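PDB 4YMU: ABC-type amino acid transport system, permease component from Caldanaerobacter subterraneus subsp. tengcongensis MB4, which probably forms the membrane-spanning subunit of an ABC importer for amino acids, and in this structure holds arginine within the membrane domain. Local coordinates for residues L68-N76 and A90-N98; N98-I107 and I145-M156. All blocks are in the same frame, centred on the assembly; numbering follows the deposited sequence.

Contact 1: L68-N76 and A90-N98. With ARG (arginine), chain I.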
ATOM      1  N   LEU C  68      13.537 -18.078  23.007  1.00 81.85           N
ATOM      2  CA  LEU C  68      14.461 -18.750  23.924  1.00 87.79           C
ATOM      3  C   LEU C  68      13.733 -19.085  25.211  1.00 88.23           C
ATOM      4  O   LEU C  68      13.700 -20.257  25.640  1.00 90.24           O
ATOM      5  CB  LEU C  68      15.656 -17.848  24.252  1.00 86.27           C
ATOM      6  CG  LEU C  68      17.061 -18.435  24.457  1.00 86.46           C
ATOM      7  CD1 LEU C  68      17.850 -17.604  25.456  1.00 82.64           C
ATOM      8  CD2 LEU C  68      17.055 -19.909  24.851  1.00 83.06           C
ATOM      9  N   VAL C  69      13.126 -18.059  25.806  1.00 77.83           N
ATOM     10  CA  VAL C  69      12.407 -18.226  27.059  1.00 79.26           C
ATOM     11  C   VAL C  69      11.333 -19.318  26.970  1.00 88.01           C
ATOM     12  O   VAL C  69      11.163 -20.093  27.901  1.00 89.46           O
ATOM     13  CB  VAL C  69      11.854 -16.884  27.581  1.00 67.99           C
ATOM     14  CG1 VAL C  69      10.907 -17.079  28.743  1.00 70.98           C
ATOM     15  CG2 VAL C  69      13.001 -15.953  27.960  1.00 65.93           C
ATOM     16  N   GLN C  70      10.681 -19.437  25.823  1.00 92.64           N
ATOM     17  CA  GLN C  70       9.669 -20.475  25.625  1.00 91.05           C
ATOM     18  C   GLN C  70      10.316 -21.857  25.565  1.00 91.47           C
ATOM     19  O   GLN C  70       9.797 -22.824  26.151  1.00 89.29           O
ATOM     20  CB  GLN C  70       8.865 -20.205  24.350  1.00 81.39           C
ATOM     21  CG  GLN C  70       8.011 -18.942  24.415  1.00 83.50           C
ATOM     22  CD  GLN C  70       7.607 -18.383  23.036  1.00 85.21           C
ATOM     23  OE1 GLN C  70       7.450 -17.174  22.870  1.00 80.27           O
ATOM     24  NE2 GLN C  70       7.445 -19.264  22.053  1.00 89.30           N
ATOM     25  N   LEU C  71      11.435 -21.944  24.845  1.00 89.33           N
ATOM     26  CA  LEU C  71      12.201 -23.185  24.736  1.00 90.89           C
ATOM     27  C   LEU C  71      12.569 -23.697  26.125  1.00 97.50           C
ATOM     28  O   LEU C  71      12.227 -24.821  26.499  1.00 88.94           O
ATOM     29  CB  LEU C  71      13.494 -22.958  23.951  1.00 81.81           C
ATOM     30  CG  LEU C  71      14.021 -24.037  22.989  1.00 77.53           C
ATOM     31  CD1 LEU C  71      15.515 -24.264  23.178  1.00 70.24           C
ATOM     32  CD2 LEU C  71      13.247 -25.336  23.065  1.00 71.65           C
ATOM     33  N   LEU C  72      13.276 -22.857  26.877  1.00 98.94           N
ATOM     34  CA  LEU C  72      13.745 -23.214  28.208  1.00 91.08           C
ATOM     35  C   LEU C  72      12.577 -23.504  29.152  1.00 87.28           C
ATOM     36  O   LEU C  72      12.630 -24.456  29.942  1.00 91.84           O
ATOM     37  CB  LEU C  72      14.602 -22.083  28.776  1.00 87.98           C
ATOM     38  CG  LEU C  72      15.765 -21.658  27.884  1.00 80.55           C
ATOM     39  CD1 LEU C  72      16.603 -20.621  28.584  1.00 86.26           C
ATOM     40  CD2 LEU C  72      16.597 -22.847  27.471  1.00 70.93           C
ATOM     41  N   LEU C  73      11.514 -22.710  29.040  1.00 80.75           N
ATOM     42  CA  LEU C  73      10.339 -22.899  29.878  1.00 82.25           C
ATOM     43  C   LEU C  73       9.821 -24.305  29.677  1.00 92.39           C
ATOM     44  O   LEU C  73       9.496 -24.980  30.647  1.00 96.88           O
ATOM     45  CB  LEU C  73       9.239 -21.889  29.560  1.00 84.60           C
ATOM     46  CG  LEU C  73       7.983 -22.030  30.428  1.00 84.20           C
ATOM     47  CD1 LEU C  73       8.302 -21.635  31.844  1.00 82.69           C
ATOM     48  CD2 LEU C  73       6.819 -21.200  29.902  1.00 81.42           C
ATOM     49  N   ILE C  74       9.783 -24.769  28.432  1.00 84.58           N
ATOM     50  CA  ILE C  74       9.357 -26.139  28.219  1.00 88.41           C
ATOM     51  C   ILE C  74      10.414 -27.138  28.726  1.00 98.14           C
ATOM     52  O   ILE C  74      10.084 -28.108  29.419  1.00104.61           O
ATOM     53  CB  ILE C  74       9.026 -26.447  26.758  1.00 82.77           C
ATOM     54  CG1 ILE C  74       7.861 -25.577  26.264  1.00 87.71           C
ATOM     55  CG2 ILE C  74       8.687 -27.934  26.608  1.00 81.09           C
ATOM     56  CD1 ILE C  74       7.456 -25.875  24.840  1.00 76.21           C
ATOM     57  N   TYR C  75      11.677 -26.905  28.377  1.00 92.04           N
ATOM     58  CA  TYR C  75      12.738 -27.869  28.660  1.00 97.96           C
ATOM     59  C   TYR C  75      13.144 -27.913  30.141  1.00 97.45           C
ATOM     60  O   TYR C  75      12.934 -28.909  30.817  1.00 84.87           O
ATOM     61  CB  TYR C  75      13.954 -27.601  27.772  1.00 93.74           C
ATOM     62  CG  TYR C  75      14.991 -28.700  27.803  1.00102.94           C
ATOM     63  CD1 TYR C  75      16.232 -28.500  28.401  1.00104.97           C
ATOM     64  CD2 TYR C  75      14.734 -29.941  27.224  1.00112.49           C
ATOM     65  CE1 TYR C  75      17.198 -29.512  28.420  1.00105.53           C
ATOM     66  CE2 TYR C  75      15.687 -30.964  27.248  1.00113.14           C
ATOM     67  CZ  TYR C  75      16.916 -30.738  27.848  1.00107.42           C
ATOM     68  OH  TYR C  75      17.863 -31.732  27.871  1.00109.16           O
ATOM     69  N   ASN C  76      13.725 -26.830  30.633  1.00 98.26           N
ATOM     70  CA  ASN C  76      14.121 -26.744  32.028  1.00 94.09           C
ATOM     71  C   ASN C  76      12.926 -26.623  32.968  1.00 98.44           C
ATOM     72  O   ASN C  76      12.847 -27.310  33.983  1.00107.94           O
ATOM     73  CB  ASN C  76      15.041 -25.547  32.225  1.00 89.72           C
ATOM     74  CG  ASN C  76      16.351 -25.697  31.479  1.00 93.20           C
ATOM     75  OD1 ASN C  76      16.666 -26.786  30.990  1.00 96.01           O
ATOM     76  ND2 ASN C  76      17.128 -24.610  31.390  1.00 88.42           N
ATOM     77  N   ALA C  90      11.113 -31.089  22.713  1.00101.86           N
ATOM     78  CA  ALA C  90      11.113 -29.757  23.312  1.00 97.10           C
ATOM     79  C   ALA C  90      11.205 -28.675  22.228  1.00 89.58           C
ATOM     80  O   ALA C  90      10.399 -27.740  22.208  1.00 90.62           O
ATOM     81  CB  ALA C  90      12.242 -29.612  24.307  1.00 98.25           C
ATOM     82  N   GLY C  91      12.184 -28.817  21.335  1.00 83.40           N
ATOM     83  CA  GLY C  91      12.400 -27.877  20.249  1.00 81.48           C
ATOM     84  C   GLY C  91      11.182 -27.791  19.347  1.00 89.55           C
ATOM     85  O   GLY C  91      10.668 -26.702  19.101  1.00 88.29           O
ATOM     86  N   VAL C  92      10.710 -28.947  18.885  1.00 90.77           N
ATOM     87  CA  VAL C  92       9.520 -29.028  18.047  1.00 90.37           C
ATOM     88  C   VAL C  92       8.331 -28.329  18.687  1.00 92.90           C
ATOM     89  O   VAL C  92       7.674 -27.515  18.047  1.00 90.86           O
ATOM     90  CB  VAL C  92       9.122 -30.492  17.763  1.00 90.06           C
ATOM     91  CG1 VAL C  92       7.685 -30.570  17.257  1.00 92.44           C
ATOM     92  CG2 VAL C  92      10.081 -31.134  16.776  1.00 84.95           C
ATOM     93  N   SER C  93       8.069 -28.638  19.954  1.00 93.48           N
ATOM     94  CA  SER C  93       6.962 -28.021  20.679  1.00 89.24           C
ATOM     95  C   SER C  93       7.063 -26.504  20.728  1.00 86.24           C
ATOM     96  O   SER C  93       6.095 -25.788  20.431  1.00 91.95           O
ATOM     97  CB  SER C  93       6.930 -28.546  22.111  1.00 84.30           C
ATOM     98  OG  SER C  93       6.603 -29.921  22.113  1.00 89.87           O
ATOM     99  N   ALA C  94       8.245 -26.030  21.116  1.00 85.48           N
ATOM    100  CA  ALA C  94       8.464 -24.617  21.339  1.00 86.01           C
ATOM    101  C   ALA C  94       8.314 -23.853  20.021  1.00 96.93           C
ATOM    102  O   ALA C  94       7.569 -22.872  19.939  1.00101.62           O
ATOM    103  CB  ALA C  94       9.828 -24.388  21.957  1.00 81.98           C
ATOM    104  N   LEU C  95       9.025 -24.325  18.999  1.00 95.15           N
ATOM    105  CA  LEU C  95       8.995 -23.732  17.674  1.00 95.58           C
ATOM    106  C   LEU C  95       7.583 -23.761  17.073  1.00100.84           C
ATOM    107  O   LEU C  95       7.132 -22.767  16.518  1.00 89.99           O
ATOM    108  CB  LEU C  95       9.962 -24.463  16.749  1.00 88.04           C
ATOM    109  CG  LEU C  95      11.445 -24.292  17.028  1.00 87.10           C
ATOM    110  CD1 LEU C  95      12.242 -24.922  15.912  1.00 86.28           C
ATOM    111  CD2 LEU C  95      11.784 -22.825  17.149  1.00 87.97           C
ATOM    112  N   ALA C  96       6.893 -24.892  17.188  1.00 98.66           N
ATOM    113  CA  ALA C  96       5.534 -24.999  16.673  1.00 96.38           C
ATOM    114  C   ALA C  96       4.587 -24.029  17.370  1.00 99.62           C
ATOM    115  O   ALA C  96       3.669 -23.504  16.746  1.00103.34           O
ATOM    116  CB  ALA C  96       5.012 -26.421  16.767  1.00 91.13           C
ATOM    117  N   ILE C  97       4.781 -23.814  18.666  1.00 94.93           N
ATOM    118  CA  ILE C  97       3.918 -22.880  19.392  1.00 87.89           C
ATOM    119  C   ILE C  97       4.192 -21.437  18.942  1.00 86.54           C
ATOM    120  O   ILE C  97       3.261 -20.687  18.557  1.00102.03           O
ATOM    121  CB  ILE C  97       4.067 -23.052  20.922  1.00 78.53           C
ATOM    122  CG1 ILE C  97       3.221 -24.234  21.419  1.00 73.05           C
ATOM    123  CG2 ILE C  97       3.683 -21.798  21.665  1.00 62.99           C
ATOM    124  CD1 ILE C  97       3.714 -24.810  22.765  1.00 72.18           C
ATOM    125  N   ASN C  98       5.469 -21.060  18.972  1.00 77.03           N
ATOM    126  CA  ASN C  98       5.891 -19.730  18.530  1.00 87.67           C
ATOM    127  C   ASN C  98       5.327 -19.421  17.123  1.00 83.85           C
ATOM    128  O   ASN C  98       4.613 -18.412  16.889  1.00 82.01           O
ATOM    129  CB  ASN C  98       7.423 -19.680  18.556  1.00 79.07           C
ATOM    130  CG  ASN C  98       7.983 -18.311  18.215  1.00 86.07           C
ATOM    131  OD1 ASN C  98       8.479 -18.094  17.110  1.00 87.36           O
ATOM    132  ND2 ASN C  98       7.913 -17.380  19.161  1.00 90.59           N
TER
HETATM  133  N   ARG I 301      13.768 -14.350  17.550  1.00 88.03           N
HETATM  134  CA  ARG I 301      12.593 -13.517  17.813  1.00 95.72           C
HETATM  135  C   ARG I 301      11.901 -13.898  19.110  1.00102.06           C
HETATM  136  O   ARG I 301      10.989 -13.193  19.562  1.00106.72           O
HETATM  137  CB  ARG I 301      11.577 -13.625  16.679  1.00 81.86           C
HETATM  138  CG  ARG I 301      10.867 -14.949  16.587  1.00 79.94           C
HETATM  139  CD  ARG I 301      10.060 -15.005  15.300  1.00 85.36           C
HETATM  140  NE  ARG I 301       9.180 -16.164  15.241  1.00 93.17           N
HETATM  141  CZ  ARG I 301       8.529 -16.551  14.152  1.00 99.30           C
HETATM  142  NH1 ARG I 301       7.747 -17.622  14.193  1.00 96.24           N
HETATM  143  NH2 ARG I 301       8.670 -15.872  13.018  1.00104.76           N
HETATM  144  OXT ARG I 301      12.224 -14.925  19.707  1.00 91.11           O
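Leu71 meets Ala94 where helices 67-75 and 87-112 come together, its CD2 lying 3.7 Å from Ala94 CB. The same methyl rests against the CA of Gly91 and the carbonyl oxygen of Ala90. One turn on, Ile74 puts its CD1 over the backbone of the other helix, 3.8 Å from Ala94 N and also against Ser93 CB; CG1 stands beside the backbone N and the chain is extended beyond it (chi2 -178°), which carries that methyl across. Tyr75 meets Ala90 obliquely, CD2 to CB 3.9 Å. Ala90 and Ala94, whose CB atoms point at the other helix, are small enough to be consistent with the 8.9 Å closest approach of the segment axes, which run at 138°. At the other end the side chains of Gln70 and Asn98 cross at about a right angle, their amide planes turned 41° apart. Asn98 OD1 accepts two bonds from the bound arginine, from NE at 2.8 Å and from NH1 at 3.0 Å. Ile62 of helix 49-63 touches both amide side chains, and Leu67 also packs on Asn98. The chemistry is thus divided: methyl groups and a tyrosine ring join the helices, while a carboxamide oxygen at the pocket end serves as a neutral double acceptor for a guanidinium group.

Contact 2: N98-I107 and I145-M156. With ARG (arginine), chain I.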
ATOM      1  N   ASN C  98       5.469 -21.060  18.972  1.00 77.03           N
ATOM      2  CA  ASN C  98       5.891 -19.730  18.530  1.00 87.67           C
ATOM      3  C   ASN C  98       5.327 -19.421  17.123  1.00 83.85           C
ATOM      4  O   ASN C  98       4.613 -18.412  16.889  1.00 82.01           O
ATOM      5  CB  ASN C  98       7.423 -19.680  18.556  1.00 79.07           C
ATOM      6  CG  ASN C  98       7.983 -18.311  18.215  1.00 86.07           C
ATOM      7  OD1 ASN C  98       8.479 -18.094  17.110  1.00 87.36           O
ATOM      8  ND2 ASN C  98       7.913 -17.380  19.161  1.00 90.59           N
ATOM      9  N   SER C  99       5.602 -20.351  16.214  1.00 81.71           N
ATOM     10  CA  SER C  99       5.133 -20.273  14.855  1.00 88.00           C
ATOM     11  C   SER C  99       3.619 -20.220  14.816  1.00 92.82           C
ATOM     12  O   SER C  99       3.065 -19.580  13.945  1.00 84.56           O
ATOM     13  CB  SER C  99       5.626 -21.455  14.023  1.00 89.85           C
ATOM     14  OG  SER C  99       5.214 -21.309  12.670  1.00 91.44           O
ATOM     15  N   SER C 100       2.945 -20.894  15.743  1.00 93.00           N
ATOM     16  CA  SER C 100       1.485 -20.900  15.705  1.00 85.87           C
ATOM     17  C   SER C 100       0.983 -19.479  15.902  1.00 93.01           C
ATOM     18  O   SER C 100       0.064 -19.027  15.205  1.00 95.01           O
ATOM     19  CB  SER C 100       0.883 -21.815  16.772  1.00 86.30           C
ATOM     20  OG  SER C 100       0.850 -21.166  18.030  1.00 89.53           O
ATOM     21  N   ALA C 101       1.587 -18.763  16.845  1.00 92.38           N
ATOM     22  CA  ALA C 101       1.164 -17.384  17.049  1.00 88.41           C
ATOM     23  C   ALA C 101       1.395 -16.535  15.783  1.00105.85           C
ATOM     24  O   ALA C 101       0.466 -15.844  15.268  1.00116.09           O
ATOM     25  CB  ALA C 101       1.871 -16.779  18.235  1.00 71.44           C
ATOM     26  N   TYR C 102       2.626 -16.581  15.273  1.00104.13           N
ATOM     27  CA  TYR C 102       2.928 -15.747  14.103  1.00 90.97           C
ATOM     28  C   TYR C 102       2.047 -16.099  12.892  1.00 90.82           C
ATOM     29  O   TYR C 102       1.612 -15.214  12.149  1.00 94.91           O
ATOM     30  CB  TYR C 102       4.420 -15.787  13.766  1.00 77.86           C
ATOM     31  CG  TYR C 102       5.266 -15.056  14.789  1.00 80.55           C
ATOM     32  CD1 TYR C 102       5.549 -13.702  14.649  1.00 69.28           C
ATOM     33  CD2 TYR C 102       5.770 -15.720  15.911  1.00 74.11           C
ATOM     34  CE1 TYR C 102       6.321 -13.028  15.588  1.00 81.63           C
ATOM     35  CE2 TYR C 102       6.544 -15.059  16.856  1.00 72.48           C
ATOM     36  CZ  TYR C 102       6.821 -13.715  16.696  1.00 86.61           C
ATOM     37  OH  TYR C 102       7.588 -13.048  17.635  1.00 82.11           O
ATOM     38  N   VAL C 103       1.764 -17.388  12.722  1.00 85.15           N
ATOM     39  CA  VAL C 103       0.913 -17.875  11.642  1.00 93.44           C
ATOM     40  C   VAL C 103      -0.540 -17.417  11.787  1.00 99.64           C
ATOM     41  O   VAL C 103      -1.186 -17.034  10.800  1.00100.38           O
ATOM     42  CB  VAL C 103       1.009 -19.399  11.494  1.00 90.74           C
ATOM     43  CG1 VAL C 103      -0.187 -19.961  10.719  1.00 91.50           C
ATOM     44  CG2 VAL C 103       2.321 -19.763  10.815  1.00 89.85           C
ATOM     45  N   ALA C 104      -1.046 -17.447  13.016  1.00 96.52           N
ATOM     46  CA  ALA C 104      -2.371 -16.910  13.295  1.00 95.07           C
ATOM     47  C   ALA C 104      -2.472 -15.454  12.805  1.00100.29           C
ATOM     48  O   ALA C 104      -3.447 -15.067  12.109  1.00101.14           O
ATOM     49  CB  ALA C 104      -2.669 -16.996  14.786  1.00 82.71           C
ATOM     50  N   GLU C 105      -1.460 -14.652  13.146  1.00 96.63           N
ATOM     51  CA  GLU C 105      -1.465 -13.271  12.659  1.00100.17           C
ATOM     52  C   GLU C 105      -1.420 -13.188  11.143  1.00 97.82           C
ATOM     53  O   GLU C 105      -2.139 -12.387  10.531  1.00104.38           O
ATOM     54  CB  GLU C 105      -0.319 -12.452  13.238  1.00105.86           C
ATOM     55  CG  GLU C 105      -0.798 -11.454  14.244  1.00114.40           C
ATOM     56  CD  GLU C 105      -2.051 -10.751  13.776  1.00117.69           C
ATOM     57  OE1 GLU C 105      -1.952  -9.856  12.891  1.00115.11           O
ATOM     58  OE2 GLU C 105      -3.140 -11.129  14.284  1.00115.59           O
ATOM     59  N   ILE C 106      -0.589 -14.032  10.541  1.00 87.00           N
ATOM     60  CA  ILE C 106      -0.472 -14.057   9.096  1.00 82.94           C
ATOM     61  C   ILE C 106      -1.835 -14.299   8.436  1.00 89.34           C
ATOM     62  O   ILE C 106      -2.201 -13.621   7.468  1.00 86.14           O
ATOM     63  CB  ILE C 106       0.548 -15.106   8.635  1.00 76.61           C
ATOM     64  CG1 ILE C 106       1.941 -14.491   8.579  1.00 67.96           C
ATOM     65  CG2 ILE C 106       0.197 -15.657   7.262  1.00 78.51           C
ATOM     66  CD1 ILE C 106       3.040 -15.533   8.521  1.00 79.88           C
ATOM     67  N   ILE C 107      -2.593 -15.242   8.975  1.00 92.74           N
ATOM     68  CA  ILE C 107      -3.910 -15.528   8.432  1.00 96.22           C
ATOM     69  C   ILE C 107      -4.839 -14.326   8.562  1.00 97.14           C
ATOM     70  O   ILE C 107      -5.481 -13.910   7.568  1.00 90.21           O
ATOM     71  CB  ILE C 107      -4.544 -16.751   9.096  1.00 91.03           C
ATOM     72  CG1 ILE C 107      -3.715 -18.007   8.783  1.00 88.20           C
ATOM     73  CG2 ILE C 107      -6.010 -16.886   8.669  1.00 73.70           C
ATOM     74  CD1 ILE C 107      -4.251 -19.266   9.439  1.00 78.25           C
ATOM     75  N   ILE C 145      -1.903 -15.520   1.808  1.00101.78           N
ATOM     76  CA  ILE C 145      -1.348 -16.215   2.955  1.00 95.40           C
ATOM     77  C   ILE C 145      -0.173 -17.114   2.592  1.00101.59           C
ATOM     78  O   ILE C 145       0.869 -17.074   3.258  1.00 95.47           O
ATOM     79  CB  ILE C 145      -2.437 -17.049   3.646  1.00 86.95           C
ATOM     80  CG1 ILE C 145      -3.486 -16.132   4.277  1.00 82.57           C
ATOM     81  CG2 ILE C 145      -1.829 -17.941   4.708  1.00 91.68           C
ATOM     82  CD1 ILE C 145      -4.778 -16.840   4.649  1.00 78.61           C
ATOM     83  N   LEU C 146      -0.347 -17.919   1.544  1.00105.21           N
ATOM     84  CA  LEU C 146       0.694 -18.853   1.097  1.00102.38           C
ATOM     85  C   LEU C 146       2.108 -18.254   0.967  1.00106.12           C
ATOM     86  O   LEU C 146       3.078 -18.872   1.399  1.00112.35           O
ATOM     87  CB  LEU C 146       0.293 -19.565  -0.202  1.00 93.56           C
ATOM     88  CG  LEU C 146      -0.913 -20.506  -0.122  1.00 87.74           C
ATOM     89  CD1 LEU C 146      -1.145 -21.204  -1.455  1.00 89.13           C
ATOM     90  CD2 LEU C 146      -0.767 -21.517   1.002  1.00 77.27           C
ATOM     91  N   PRO C 147       2.240 -17.058   0.370  1.00103.58           N
ATOM     92  CA  PRO C 147       3.612 -16.549   0.282  1.00102.87           C
ATOM     93  C   PRO C 147       4.180 -16.148   1.642  1.00 98.46           C
ATOM     94  O   PRO C 147       5.397 -16.161   1.814  1.00100.14           O
ATOM     95  CB  PRO C 147       3.463 -15.293  -0.588  1.00 98.65           C
ATOM     96  CG  PRO C 147       2.199 -15.472  -1.319  1.00101.27           C
ATOM     97  CD  PRO C 147       1.300 -16.207  -0.376  1.00104.08           C
ATOM     98  N   ALA C 148       3.319 -15.800   2.593  1.00 91.32           N
ATOM     99  CA  ALA C 148       3.808 -15.312   3.874  1.00 90.79           C
ATOM    100  C   ALA C 148       4.101 -16.494   4.797  1.00 96.38           C
ATOM    101  O   ALA C 148       4.901 -16.386   5.730  1.00 92.28           O
ATOM    102  CB  ALA C 148       2.814 -14.337   4.507  1.00 69.03           C
ATOM    103  N   LEU C 149       3.440 -17.615   4.520  1.00 97.79           N
ATOM    104  CA  LEU C 149       3.746 -18.886   5.152  1.00 92.41           C
ATOM    105  C   LEU C 149       5.125 -19.344   4.694  1.00102.94           C
ATOM    106  O   LEU C 149       5.980 -19.706   5.521  1.00101.04           O
ATOM    107  CB  LEU C 149       2.701 -19.936   4.769  1.00 83.37           C
ATOM    108  CG  LEU C 149       1.334 -19.830   5.448  1.00 83.69           C
ATOM    109  CD1 LEU C 149       0.511 -21.099   5.245  1.00 72.20           C
ATOM    110  CD2 LEU C 149       1.504 -19.535   6.929  1.00 88.80           C
ATOM    111  N   GLY C 150       5.344 -19.310   3.378  1.00 99.49           N
ATOM    112  CA  GLY C 150       6.624 -19.680   2.800  1.00 98.04           C
ATOM    113  C   GLY C 150       7.746 -18.872   3.416  1.00 97.97           C
ATOM    114  O   GLY C 150       8.852 -19.366   3.623  1.00101.59           O
ATOM    115  N   ASN C 151       7.448 -17.615   3.714  1.00 91.29           N
ATOM    116  CA  ASN C 151       8.406 -16.730   4.342  1.00 86.74           C
ATOM    117  C   ASN C 151       8.606 -17.058   5.817  1.00 95.41           C
ATOM    118  O   ASN C 151       9.681 -16.838   6.372  1.00 94.39           O
ATOM    119  CB  ASN C 151       7.930 -15.298   4.191  1.00 87.98           C
ATOM    120  CG  ASN C 151       8.728 -14.328   5.017  1.00 89.07           C
ATOM    121  OD1 ASN C 151       8.294 -13.917   6.091  1.00 92.17           O
ATOM    122  ND2 ASN C 151       9.894 -13.938   4.516  1.00 90.04           N
ATOM    123  N   GLU C 152       7.559 -17.567   6.457  1.00 99.87           N
ATOM    124  CA  GLU C 152       7.642 -17.940   7.856  1.00 95.66           C
ATOM    125  C   GLU C 152       8.649 -19.069   8.016  1.00 97.96           C
ATOM    126  O   GLU C 152       9.533 -19.003   8.864  1.00 86.52           O
ATOM    127  CB  GLU C 152       6.261 -18.323   8.390  1.00 95.61           C
ATOM    128  CG  GLU C 152       6.258 -19.134   9.689  1.00101.73           C
ATOM    129  CD  GLU C 152       6.582 -18.318  10.941  1.00106.09           C
ATOM    130  OE1 GLU C 152       7.057 -17.162  10.835  1.00 97.98           O
ATOM    131  OE2 GLU C 152       6.338 -18.848  12.050  1.00111.08           O
ATOM    132  N   PHE C 153       8.520 -20.076   7.157  1.00101.89           N
ATOM    133  CA  PHE C 153       9.428 -21.209   7.114  1.00 99.31           C
ATOM    134  C   PHE C 153      10.877 -20.755   7.002  1.00 98.83           C
ATOM    135  O   PHE C 153      11.732 -21.220   7.744  1.00101.58           O
ATOM    136  CB  PHE C 153       9.079 -22.094   5.919  1.00 99.71           C
ATOM    137  CG  PHE C 153      10.031 -23.239   5.703  1.00103.28           C
ATOM    138  CD1 PHE C 153      11.149 -23.090   4.890  1.00102.33           C
ATOM    139  CD2 PHE C 153       9.813 -24.465   6.317  1.00102.28           C
ATOM    140  CE1 PHE C 153      12.027 -24.143   4.689  1.00103.45           C
ATOM    141  CE2 PHE C 153      10.681 -25.523   6.118  1.00100.12           C
ATOM    142  CZ  PHE C 153      11.793 -25.361   5.301  1.00102.28           C
ATOM    143  N   ILE C 154      11.154 -19.848   6.073  1.00 96.85           N
ATOM    144  CA  ILE C 154      12.526 -19.390   5.874  1.00 94.06           C
ATOM    145  C   ILE C 154      13.070 -18.771   7.157  1.00 92.91           C
ATOM    146  O   ILE C 154      14.206 -19.037   7.549  1.00 97.29           O
ATOM    147  CB  ILE C 154      12.632 -18.375   4.710  1.00 88.75           C
ATOM    148  CG1 ILE C 154      12.286 -19.048   3.376  1.00 91.75           C
ATOM    149  CG2 ILE C 154      14.019 -17.744   4.653  1.00 70.60           C
ATOM    150  CD1 ILE C 154      12.365 -18.121   2.186  1.00 86.49           C
ATOM    151  N   VAL C 155      12.240 -17.977   7.825  1.00 83.18           N
ATOM    152  CA  VAL C 155      12.631 -17.322   9.066  1.00 87.57           C
ATOM    153  C   VAL C 155      12.883 -18.363  10.168  1.00 99.46           C
ATOM    154  O   VAL C 155      13.833 -18.244  10.957  1.00100.20           O
ATOM    155  CB  VAL C 155      11.544 -16.345   9.531  1.00 75.75           C
ATOM    156  CG1 VAL C 155      11.841 -15.834  10.929  1.00 80.82           C
ATOM    157  CG2 VAL C 155      11.449 -15.187   8.568  1.00 82.55           C
ATOM    158  N   MET C 156      12.034 -19.386  10.203  1.00 88.05           N
ATOM    159  CA  MET C 156      12.114 -20.414  11.216  1.00 88.29           C
ATOM    160  C   MET C 156      13.361 -21.286  11.095  1.00 90.54           C
ATOM    161  O   MET C 156      13.777 -21.877  12.077  1.00 77.63           O
ATOM    162  CB  MET C 156      10.855 -21.276  11.186  1.00 87.82           C
ATOM    163  CG  MET C 156       9.651 -20.601  11.801  1.00 85.65           C
ATOM    164  SD  MET C 156       9.853 -20.326  13.578  1.00124.80           S
ATOM    165  CE  MET C 156       9.280 -21.913  14.170  1.00 75.97           C
TER
HETATM  166  N   ARG I 301      13.768 -14.350  17.550  1.00 88.03           N
HETATM  167  CA  ARG I 301      12.593 -13.517  17.813  1.00 95.72           C
HETATM  168  C   ARG I 301      11.901 -13.898  19.110  1.00102.06           C
HETATM  169  O   ARG I 301      10.989 -13.193  19.562  1.00106.72           O
HETATM  170  CB  ARG I 301      11.577 -13.625  16.679  1.00 81.86           C
HETATM  171  CG  ARG I 301      10.867 -14.949  16.587  1.00 79.94           C
HETATM  172  CD  ARG I 301      10.060 -15.005  15.300  1.00 85.36           C
HETATM  173  NE  ARG I 301       9.180 -16.164  15.241  1.00 93.17           N
HETATM  174  CZ  ARG I 301       8.529 -16.551  14.152  1.00 99.30           C
HETATM  175  NH1 ARG I 301       7.747 -17.622  14.193  1.00 96.24           N
HETATM  176  NH2 ARG I 301       8.670 -15.872  13.018  1.00104.76           N
HETATM  177  OXT ARG I 301      12.224 -14.925  19.707  1.00 91.11           O
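The Tyr102 ring carries the guanidinium group of the bound arginine over one face: NE lies 3.3 Å above the ring plane, offset toward the rim, while the backbone carbon of Asn98 sits in plane at the edge. With its CG beside the backbone N (chi1 -71°), Tyr102 turns the end of its ring away from helix 129-160, although its CB starts toward it. Glu152 reaches the same guanidinium from that helix. Its OE1 accepts from ligand NH2 at 3.0 Å and its OE2 from NH1 at 2.8 Å, a two-pronged grip of carboxylate on guanidinium. Ser99 OG donates to the anti lone pair of Glu152 OE2, also at 2.8 Å; OE2 thus takes two bonds and the carboxylate three, which helps fix its rotation. Met156 SD approaches ligand NH1 at 3.5 Å, and its CE packs on Ser99 CB.

Farther along, the packing is mainly apolar. Ile106 fits as a knob among Ile145, Ala148, Leu149 and Glu152, its CD1 3.5 Å from Ala148 O, while Glu152 is a reciprocal knob among Ser99, Tyr102, Val103 and Ile106. The side chains of Val103 and Leu149 cross at about a right angle and touch through CG2 and CD2. The segment axes run nearly antiparallel (158°), 10.0 Å apart at closest. Knobs-into-holes packing here leads into the arginine pocket, between two helices that probably span the membrane, as in other permeases of the binding-protein-dependent transport family.

In the fold
Contacts 1 and 2 follow one another along helix 87-112, their centres about 17 Å apart, and Asn98 belongs to both. The helix therefore meets helix 67-75 through its earlier turns and helix 129-160 through its later ones. The two contacts also touch directly, with Leu95 O 3.3 Å from Met156 CE. Both reach the same arginine, but contact 1 contributes Asn98 alone, whereas contact 2 holds six of the nine pocket residues. Leu67 N and Glu159 bind this ligand too, as do Lys158 and Glu159 of the second subunit, which places the site at the interface between the two permease subunits. Another bound arginine lies about 9 Å from the Asn98 side chain.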